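Local coordinates for cellulose hydrolase (Bacillus licheniformis, PDB 4YZT), which hydrolyses internal beta-1,4-glucosidic bonds of cellulose as a three-module endoglucanase of glycoside hydrolase family 5, at residues Asp61-Lys69 against Trp318-Ile328; Phe148-Ile159 against Thr185-Val196. All coordinates share one frame; numbering follows the deposited sequence.

Contact 1 of 2, residues Asp61-Lys69 against Trp318-Ile328; sequences DDIRDAGFK and WRDPVVKEIVI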
# COMPACT_ATOMS: atom_id res chain seq x y z
N ASP A 61 10.74 12.91 11.63
CA ASP A 61 11.64 13.79 10.89
C ASP A 61 11.90 13.23 9.49
O ASP A 61 12.01 13.99 8.53
CB ASP A 61 12.94 13.97 11.65
CG ASP A 61 12.77 14.80 12.90
OD1 ASP A 61 12.12 15.88 12.85
OD2 ASP A 61 13.27 14.36 13.94
N ASP A 62 11.98 11.91 9.39
CA ASP A 62 12.24 11.24 8.11
C ASP A 62 11.04 11.41 7.18
O ASP A 62 11.19 11.62 5.98
CB ASP A 62 12.54 9.75 8.33
CG ASP A 62 13.91 9.50 8.97
OD1 ASP A 62 14.78 10.39 8.91
OD2 ASP A 62 14.13 8.40 9.54
N ILE A 63 9.84 11.35 7.75
CA ILE A 63 8.63 11.49 6.93
C ILE A 63 8.48 12.94 6.50
O ILE A 63 8.03 13.24 5.39
CB ILE A 63 7.40 11.02 7.69
CG1 ILE A 63 7.57 9.53 8.04
CG2 ILE A 63 6.15 11.19 6.83
CD1 ILE A 63 7.72 8.62 6.81
N ARG A 64 8.88 13.85 7.38
CA ARG A 64 8.91 15.26 7.01
C ARG A 64 9.91 15.50 5.86
O ARG A 64 9.60 16.21 4.89
CB ARG A 64 9.28 16.11 8.22
CG ARG A 64 9.15 17.61 8.03
CD ARG A 64 9.86 18.29 9.17
NE ARG A 64 9.13 19.42 9.70
CZ ARG A 64 9.37 19.98 10.88
NH1 ARG A 64 10.35 19.52 11.68
NH2 ARG A 64 8.64 21.02 11.26
N ASP A 65 11.09 14.90 5.97
CA ASP A 65 12.12 15.07 4.94
C ASP A 65 11.60 14.67 3.56
O ASP A 65 11.96 15.27 2.55
CB ASP A 65 13.36 14.25 5.26
CG ASP A 65 14.17 14.81 6.40
OD1 ASP A 65 13.85 15.93 6.86
OD2 ASP A 65 15.13 14.14 6.81
N ALA A 66 10.74 13.65 3.55
CA ALA A 66 10.18 13.10 2.32
C ALA A 66 9.20 14.07 1.64
O ALA A 66 9.07 14.07 0.41
CB ALA A 66 9.48 11.79 2.61
N GLY A 67 8.51 14.87 2.44
CA GLY A 67 7.59 15.86 1.91
C GLY A 67 6.11 15.55 2.11
O GLY A 67 5.27 16.17 1.48
N PHE A 68 5.79 14.61 2.99
CA PHE A 68 4.37 14.39 3.31
C PHE A 68 3.85 15.55 4.14
O PHE A 68 4.57 16.10 4.97
CB PHE A 68 4.16 13.05 4.01
CG PHE A 68 4.45 11.88 3.12
CD1 PHE A 68 3.46 11.39 2.27
CD2 PHE A 68 5.72 11.31 3.08
CE1 PHE A 68 3.72 10.32 1.42
CE2 PHE A 68 5.98 10.25 2.23
CZ PHE A 68 4.97 9.76 1.40
N LYS A 69 2.60 15.95 3.90
CA LYS A 69 2.00 17.05 4.66
C LYS A 69 1.17 16.55 5.84
O LYS A 69 0.88 17.29 6.78
CB LYS A 69 1.13 17.91 3.75
CG LYS A 69 1.91 18.69 2.70
CD LYS A 69 0.97 19.64 1.97
CE LYS A 69 1.66 20.36 0.82
NZ LYS A 69 0.67 21.22 0.10
N TRP A 318 13.81 4.74 1.77
CA TRP A 318 12.66 4.18 1.08
C TRP A 318 13.06 3.00 0.21
O TRP A 318 14.04 3.09 -0.53
CB TRP A 318 11.98 5.26 0.25
CG TRP A 318 11.42 6.34 1.13
CD1 TRP A 318 12.09 7.38 1.68
CD2 TRP A 318 10.07 6.44 1.59
NE1 TRP A 318 11.25 8.14 2.45
CE2 TRP A 318 9.99 7.59 2.40
CE3 TRP A 318 8.91 5.67 1.40
CZ2 TRP A 318 8.81 8.00 3.02
CZ3 TRP A 318 7.74 6.09 1.99
CH2 TRP A 318 7.70 7.23 2.80
N ARG A 319 12.32 1.89 0.29
CA ARG A 319 12.67 0.68 -0.47
C ARG A 319 12.49 0.89 -1.98
O ARG A 319 13.15 0.24 -2.79
CB ARG A 319 11.81 -0.50 -0.00
CG ARG A 319 12.13 -0.98 1.41
CD ARG A 319 11.18 -2.09 1.85
NE ARG A 319 11.48 -2.56 3.20
CZ ARG A 319 10.92 -2.06 4.31
NH1 ARG A 319 10.03 -1.08 4.22
NH2 ARG A 319 11.24 -2.55 5.49
N ASP A 320 11.59 1.79 -2.34
CA ASP A 320 11.38 2.19 -3.73
C ASP A 320 11.30 3.71 -3.73
O ASP A 320 10.24 4.28 -3.49
CB ASP A 320 10.09 1.57 -4.29
CG ASP A 320 9.86 1.91 -5.76
OD1 ASP A 320 10.55 2.80 -6.30
OD2 ASP A 320 8.97 1.29 -6.38
N PRO A 321 12.44 4.38 -3.96
CA PRO A 321 12.45 5.84 -3.82
C PRO A 321 11.64 6.53 -4.91
O PRO A 321 11.12 7.62 -4.69
CB PRO A 321 13.93 6.19 -3.95
CG PRO A 321 14.64 4.93 -3.64
CD PRO A 321 13.79 3.83 -4.14
N VAL A 322 11.58 5.91 -6.09
CA VAL A 322 10.85 6.50 -7.21
C VAL A 322 9.36 6.56 -6.92
O VAL A 322 8.73 7.60 -7.14
CB VAL A 322 11.11 5.73 -8.51
CG1 VAL A 322 10.16 6.19 -9.61
CG2 VAL A 322 12.57 5.86 -8.93
N VAL A 323 8.78 5.46 -6.44
CA VAL A 323 7.34 5.47 -6.19
C VAL A 323 7.02 6.50 -5.09
O VAL A 323 6.00 7.19 -5.16
CB VAL A 323 6.80 4.07 -5.83
CG1 VAL A 323 7.13 3.68 -4.38
CG2 VAL A 323 5.30 4.01 -6.06
N LYS A 324 7.91 6.64 -4.10
CA LYS A 324 7.74 7.67 -3.08
C LYS A 324 7.74 9.07 -3.69
O LYS A 324 6.89 9.90 -3.36
CB LYS A 324 8.86 7.58 -2.02
CG LYS A 324 8.75 8.66 -0.91
CD LYS A 324 9.68 9.85 -1.13
CE LYS A 324 11.13 9.48 -0.89
NZ LYS A 324 12.04 10.67 -0.92
N GLU A 325 8.69 9.34 -4.58
CA GLU A 325 8.77 10.66 -5.19
C GLU A 325 7.54 10.92 -6.06
O GLU A 325 7.06 12.06 -6.13
CB GLU A 325 10.05 10.81 -6.02
CG GLU A 325 11.36 10.70 -5.23
CD GLU A 325 11.53 11.74 -4.13
OE1 GLU A 325 10.75 12.72 -4.06
OE2 GLU A 325 12.49 11.59 -3.34
N ILE A 326 7.04 9.88 -6.72
CA ILE A 326 5.82 9.99 -7.50
C ILE A 326 4.65 10.44 -6.61
O ILE A 326 3.90 11.33 -6.98
CB ILE A 326 5.48 8.66 -8.20
CG1 ILE A 326 6.35 8.52 -9.45
CG2 ILE A 326 4.02 8.60 -8.59
CD1 ILE A 326 6.31 7.13 -10.09
N VAL A 327 4.52 9.83 -5.43
CA VAL A 327 3.42 10.19 -4.52
C VAL A 327 3.53 11.64 -4.04
O VAL A 327 2.55 12.38 -4.01
CB VAL A 327 3.37 9.23 -3.31
CG1 VAL A 327 2.48 9.78 -2.19
CG2 VAL A 327 2.89 7.84 -3.75
N ILE A 328 4.75 12.04 -3.68
CA ILE A 328 5.04 13.41 -3.26
C ILE A 328 4.67 14.46 -4.31
O ILE A 328 4.06 15.49 -4.00
CB ILE A 328 6.54 13.53 -2.90
CG1 ILE A 328 6.82 12.67 -1.67
CG2 ILE A 328 6.95 15.00 -2.68
CD1 ILE A 328 5.93 12.99 -0.49
O HOH W 1 12.54 10.21 4.02
O HOH W 2 11.14 13.50 -1.19
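Helix 57-66, which follows the first barrel strand, and helix 321-330, which comes after the last, meet in the barrel's outer layer, where A66, G67 and F68 lie against I328 and W318. CD1 of I328 sits squarely over one face of the F68 ring, 3.7 Å from its centroid and 5° off the ring normal, a CH-pi contact. The first torsion of I328 (chi1 -66°) sets CG1 beside the backbone N and turns that branch to the end of the neighbouring helix, where CG1 of I328 lies 3.4 Å from O of A66. V327 CG1 touches CE1 of the same ring. The F68 and W318 rings are only 30° from parallel but slid apart, with CE2 of F68 3.5 Å from CH2 of W318. CZ2 of W318 also takes CB of A66 at 3.9 Å and CD1 of I63, while CG of K324 covers one face of the indole.

No direct hydrogen bond crosses; two waters do the bridging. One accepts from NE1 of W318 at 2.9 Å and donates to O of D62. The other accepts from NZ of K324, which also forms a salt bridge to E325 OE2, and lies 2.7 Å from O of A66. G67, with positive phi, ends its helix in a Schellman motif, and R332 bonds to O of both G67 and I328. The contact closes the helical layer of the TIM barrel.

Contact 2 of 2, residues Phe148-Ile159 against Thr185-Val196; sequences FKNKSERLLFEI and TGGKNGQRLVIV
R192 starts with CG anti to the backbone N (chi1 -172°) and bends at chi3 (-51°), a course that lays CD on the F157 ring and delivers the guanidinium into the turns of 148-155. CD of R192 stands 3.5 Å from the F157 centroid, over the face of the ring, a CH-pi contact. Beyond it, four backbone carbonyls ring the edge of the guanidinium in its plane: NH2 bonds to O of K151 at 2.8 Å, nearly straight at 167°, and to O of K149 on a more bent path, while NH1 bonds to O of S152 and, at 3.0 Å, to O of L155. NE of R192 goes to OD1 of N189 at 2.9 Å, and ND2 of N189 is held in turn by OG1 of T185, itself bonded to O of I182, and by O of A145. Five acceptors thus fix the group's rotation and satisfy its buried N-H groups.

The extended chain of K149 runs past N189 to put NZ 2.7 Å from O of T185, just after helix 168-184. Further on the backbones run parallel: N of F157 bonds to O of L193, N of I195 to O of F157 at 2.7 Å, and N of I159 to O of I195. I159 CD1 packs on V194 CG1 at 3.6 Å, beneath helix 168-184. Neighbouring parallel strands 155-158 and 194-196, joined through helix 168-184, make a beta-alpha-beta crossover of the TIM barrel.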
# COMPACT_ATOMS: atom_id res chain seq x y z
N PHE A 148 -7.14 15.07 24.33
CA PHE A 148 -6.62 15.79 23.17
C PHE A 148 -7.43 17.05 22.84
O PHE A 148 -7.26 17.65 21.78
CB PHE A 148 -6.57 14.83 21.97
CG PHE A 148 -5.53 13.75 22.11
CD1 PHE A 148 -4.23 13.97 21.66
CD2 PHE A 148 -5.83 12.54 22.72
CE1 PHE A 148 -3.24 12.97 21.79
CE2 PHE A 148 -4.86 11.54 22.85
CZ PHE A 148 -3.56 11.77 22.39
N LYS A 149 -8.30 17.44 23.76
CA LYS A 149 -9.20 18.58 23.57
C LYS A 149 -8.51 19.90 23.16
O LYS A 149 -9.03 20.66 22.34
CB LYS A 149 -9.99 18.81 24.87
CG LYS A 149 -10.84 20.07 24.86
CD LYS A 149 -11.68 20.20 26.13
CE LYS A 149 -12.42 21.53 26.16
NZ LYS A 149 -13.32 21.67 27.34
N ASN A 150 -7.33 20.15 23.73
CA ASN A 150 -6.66 21.44 23.59
C ASN A 150 -5.56 21.47 22.55
O ASN A 150 -4.86 22.49 22.42
CB ASN A 150 -6.10 21.84 24.95
CG ASN A 150 -7.19 22.04 25.97
OD1 ASN A 150 -8.20 22.69 25.68
ND2 ASN A 150 -7.02 21.44 27.14
N LYS A 151 -5.40 20.37 21.82
CA LYS A 151 -4.44 20.29 20.74
C LYS A 151 -4.85 21.18 19.57
O LYS A 151 -6.04 21.46 19.38
CB LYS A 151 -4.29 18.85 20.27
CG LYS A 151 -3.86 17.88 21.37
CD LYS A 151 -2.46 18.23 21.92
CE LYS A 151 -2.08 17.25 23.05
NZ LYS A 151 -0.74 17.54 23.66
N SER A 152 -3.88 21.60 18.77
CA SER A 152 -4.19 22.51 17.67
C SER A 152 -5.14 21.86 16.66
O SER A 152 -5.35 20.63 16.65
CB SER A 152 -2.92 22.97 16.96
OG SER A 152 -2.68 22.26 15.76
N GLU A 153 -5.71 22.71 15.80
CA GLU A 153 -6.69 22.30 14.80
C GLU A 153 -6.09 21.40 13.71
O GLU A 153 -6.82 20.90 12.84
CB GLU A 153 -7.33 23.54 14.16
CG GLU A 153 -6.31 24.39 13.37
CD GLU A 153 -6.82 25.79 13.01
OE1 GLU A 153 -7.80 25.91 12.24
OE2 GLU A 153 -6.23 26.77 13.51
N ARG A 154 -4.77 21.22 13.73
CA ARG A 154 -4.14 20.29 12.80
C ARG A 154 -4.32 18.85 13.24
O ARG A 154 -3.97 17.92 12.51
CB ARG A 154 -2.65 20.61 12.62
CG ARG A 154 -2.41 21.95 11.91
CD ARG A 154 -1.01 22.14 11.37
NE ARG A 154 -0.96 23.42 10.65
CZ ARG A 154 -0.14 23.72 9.65
NH1 ARG A 154 0.76 22.84 9.21
NH2 ARG A 154 -0.22 24.92 9.08
N LEU A 155 -4.89 18.64 14.42
CA LEU A 155 -5.22 17.27 14.83
C LEU A 155 -6.69 16.99 14.53
O LEU A 155 -7.59 17.73 14.95
CB LEU A 155 -4.91 17.04 16.32
CG LEU A 155 -5.29 15.66 16.90
CD1 LEU A 155 -4.50 14.51 16.26
CD2 LEU A 155 -5.13 15.66 18.41
N LEU A 156 -6.91 15.91 13.77
CA LEU A 156 -8.24 15.44 13.38
C LEU A 156 -8.56 14.16 14.14
O LEU A 156 -7.66 13.37 14.44
CB LEU A 156 -8.31 15.17 11.87
CG LEU A 156 -8.16 16.34 10.87
CD1 LEU A 156 -6.70 16.71 10.66
CD2 LEU A 156 -8.80 15.99 9.53
N PHE A 157 -9.83 13.95 14.47
CA PHE A 157 -10.26 12.67 15.06
C PHE A 157 -10.99 11.83 14.02
O PHE A 157 -11.90 12.33 13.35
CB PHE A 157 -11.22 12.86 16.25
CG PHE A 157 -10.62 13.55 17.45
CD1 PHE A 157 -9.26 13.62 17.66
CD2 PHE A 157 -11.47 14.13 18.40
CE1 PHE A 157 -8.74 14.27 18.79
CE2 PHE A 157 -10.96 14.78 19.52
CZ PHE A 157 -9.60 14.85 19.72
N GLU A 158 -10.61 10.55 13.91
CA GLU A 158 -11.35 9.60 13.08
C GLU A 158 -12.06 8.58 13.98
O GLU A 158 -11.43 7.83 14.71
CB GLU A 158 -10.41 8.89 12.10
CG GLU A 158 -11.12 7.79 11.30
CD GLU A 158 -10.16 6.99 10.42
OE1 GLU A 158 -8.93 7.15 10.57
OE2 GLU A 158 -10.64 6.19 9.59
N ILE A 159 -13.39 8.58 13.93
CA ILE A 159 -14.20 7.79 14.87
C ILE A 159 -13.85 6.29 14.96
O ILE A 159 -13.64 5.78 16.07
CB ILE A 159 -15.70 7.95 14.54
CG1 ILE A 159 -16.09 9.43 14.61
CG2 ILE A 159 -16.57 7.15 15.52
CD1 ILE A 159 -15.78 10.06 15.95
N THR A 185 -17.59 17.87 24.73
CA THR A 185 -16.45 18.21 25.58
C THR A 185 -16.07 19.69 25.42
O THR A 185 -15.38 20.25 26.27
CB THR A 185 -15.22 17.32 25.29
OG1 THR A 185 -14.83 17.45 23.91
CG2 THR A 185 -15.55 15.86 25.60
N GLY A 186 -16.54 20.31 24.34
CA GLY A 186 -16.36 21.75 24.15
C GLY A 186 -14.95 22.23 23.82
O GLY A 186 -14.10 21.45 23.41
N GLY A 187 -14.71 23.52 24.03
CA GLY A 187 -13.43 24.11 23.66
C GLY A 187 -13.11 23.89 22.19
O GLY A 187 -14.00 24.01 21.34
N LYS A 188 -11.87 23.54 21.87
CA LYS A 188 -11.49 23.32 20.47
C LYS A 188 -12.15 22.07 19.86
O LYS A 188 -12.23 21.96 18.63
CB LYS A 188 -9.96 23.22 20.34
CG LYS A 188 -9.25 24.55 20.61
CD LYS A 188 -7.73 24.46 20.39
CE LYS A 188 -7.38 24.28 18.91
NZ LYS A 188 -7.32 25.58 18.17
N ASN A 189 -12.63 21.15 20.70
CA ASN A 189 -13.36 19.99 20.19
C ASN A 189 -14.71 20.40 19.61
O ASN A 189 -15.36 19.62 18.91
CB ASN A 189 -13.56 18.94 21.29
CG ASN A 189 -12.31 18.12 21.53
OD1 ASN A 189 -11.34 18.23 20.79
ND2 ASN A 189 -12.33 17.28 22.56
N GLY A 190 -15.13 21.63 19.90
CA GLY A 190 -16.35 22.17 19.32
C GLY A 190 -16.22 22.34 17.82
O GLY A 190 -17.20 22.22 17.08
N GLN A 191 -15.00 22.62 17.36
CA GLN A 191 -14.78 22.87 15.94
C GLN A 191 -13.80 21.90 15.28
O GLN A 191 -13.53 22.01 14.08
CB GLN A 191 -14.29 24.30 15.73
CG GLN A 191 -15.28 25.36 16.19
CD GLN A 191 -16.57 25.33 15.38
OE1 GLN A 191 -16.54 25.19 14.15
NE2 GLN A 191 -17.70 25.46 16.06
N ARG A 192 -13.27 20.96 16.05
CA ARG A 192 -12.27 20.04 15.50
C ARG A 192 -12.85 19.23 14.35
O ARG A 192 -14.02 18.84 14.38
CB ARG A 192 -11.73 19.11 16.59
CG ARG A 192 -10.54 18.27 16.13
CD ARG A 192 -9.92 17.48 17.27
NE ARG A 192 -9.62 18.34 18.40
CZ ARG A 192 -8.58 19.16 18.47
NH1 ARG A 192 -7.73 19.26 17.47
NH2 ARG A 192 -8.41 19.90 19.55
N LEU A 193 -12.06 19.03 13.30
CA LEU A 193 -12.50 18.18 12.20
C LEU A 193 -12.64 16.73 12.67
O LEU A 193 -11.73 16.19 13.29
CB LEU A 193 -11.54 18.28 11.01
CG LEU A 193 -11.54 19.66 10.33
CD1 LEU A 193 -10.49 19.70 9.23
CD2 LEU A 193 -12.93 19.99 9.77
N VAL A 194 -13.79 16.12 12.41
CA VAL A 194 -14.05 14.75 12.80
C VAL A 194 -14.35 13.92 11.55
O VAL A 194 -15.19 14.30 10.73
CB VAL A 194 -15.24 14.67 13.81
CG1 VAL A 194 -15.56 13.21 14.13
CG2 VAL A 194 -14.90 15.44 15.08
N ILE A 195 -13.66 12.79 11.42
CA ILE A 195 -13.73 11.99 10.20
C ILE A 195 -14.66 10.79 10.36
O ILE A 195 -14.45 9.96 11.24
CB ILE A 195 -12.33 11.48 9.80
CG1 ILE A 195 -11.35 12.67 9.67
CG2 ILE A 195 -12.39 10.70 8.48
CD1 ILE A 195 -9.88 12.25 9.80
N VAL A 196 -15.66 10.70 9.49
CA VAL A 196 -16.65 9.63 9.54
C VAL A 196 -16.80 8.95 8.19
O VAL A 196 -16.51 9.54 7.14
CB VAL A 196 -18.05 10.15 9.98
CG1 VAL A 196 -18.05 10.50 11.46
CG2 VAL A 196 -18.47 11.37 9.14
O HOH W 3 -9.94 23.71 23.86
O HOH W 4 -9.15 19.51 13.38
O HOH W 5 -5.35 25.53 16.15

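In the fold
Both contacts belong to the eight-stranded parallel barrel of the catalytic module, their centres 27 Å apart and their nearest atoms about 6 Å apart without touching. Contact 2 is nested along the chain inside the loop closed by contact 1. It is local, pairing the neighbouring fourth and fifth strands, 155-158 and 194-196. Contact 1 spans almost the whole barrel sequence, bringing helix 57-66, which precedes strand 70-73, against helix 321-330, which follows the last strand, 299-303. Contact 2 therefore joins two neighbouring staves of the barrel wall, and contact 1 closes the helical layer around it, with helix 321-330 also touching strand 424-431 of the sheet that follows the barrel.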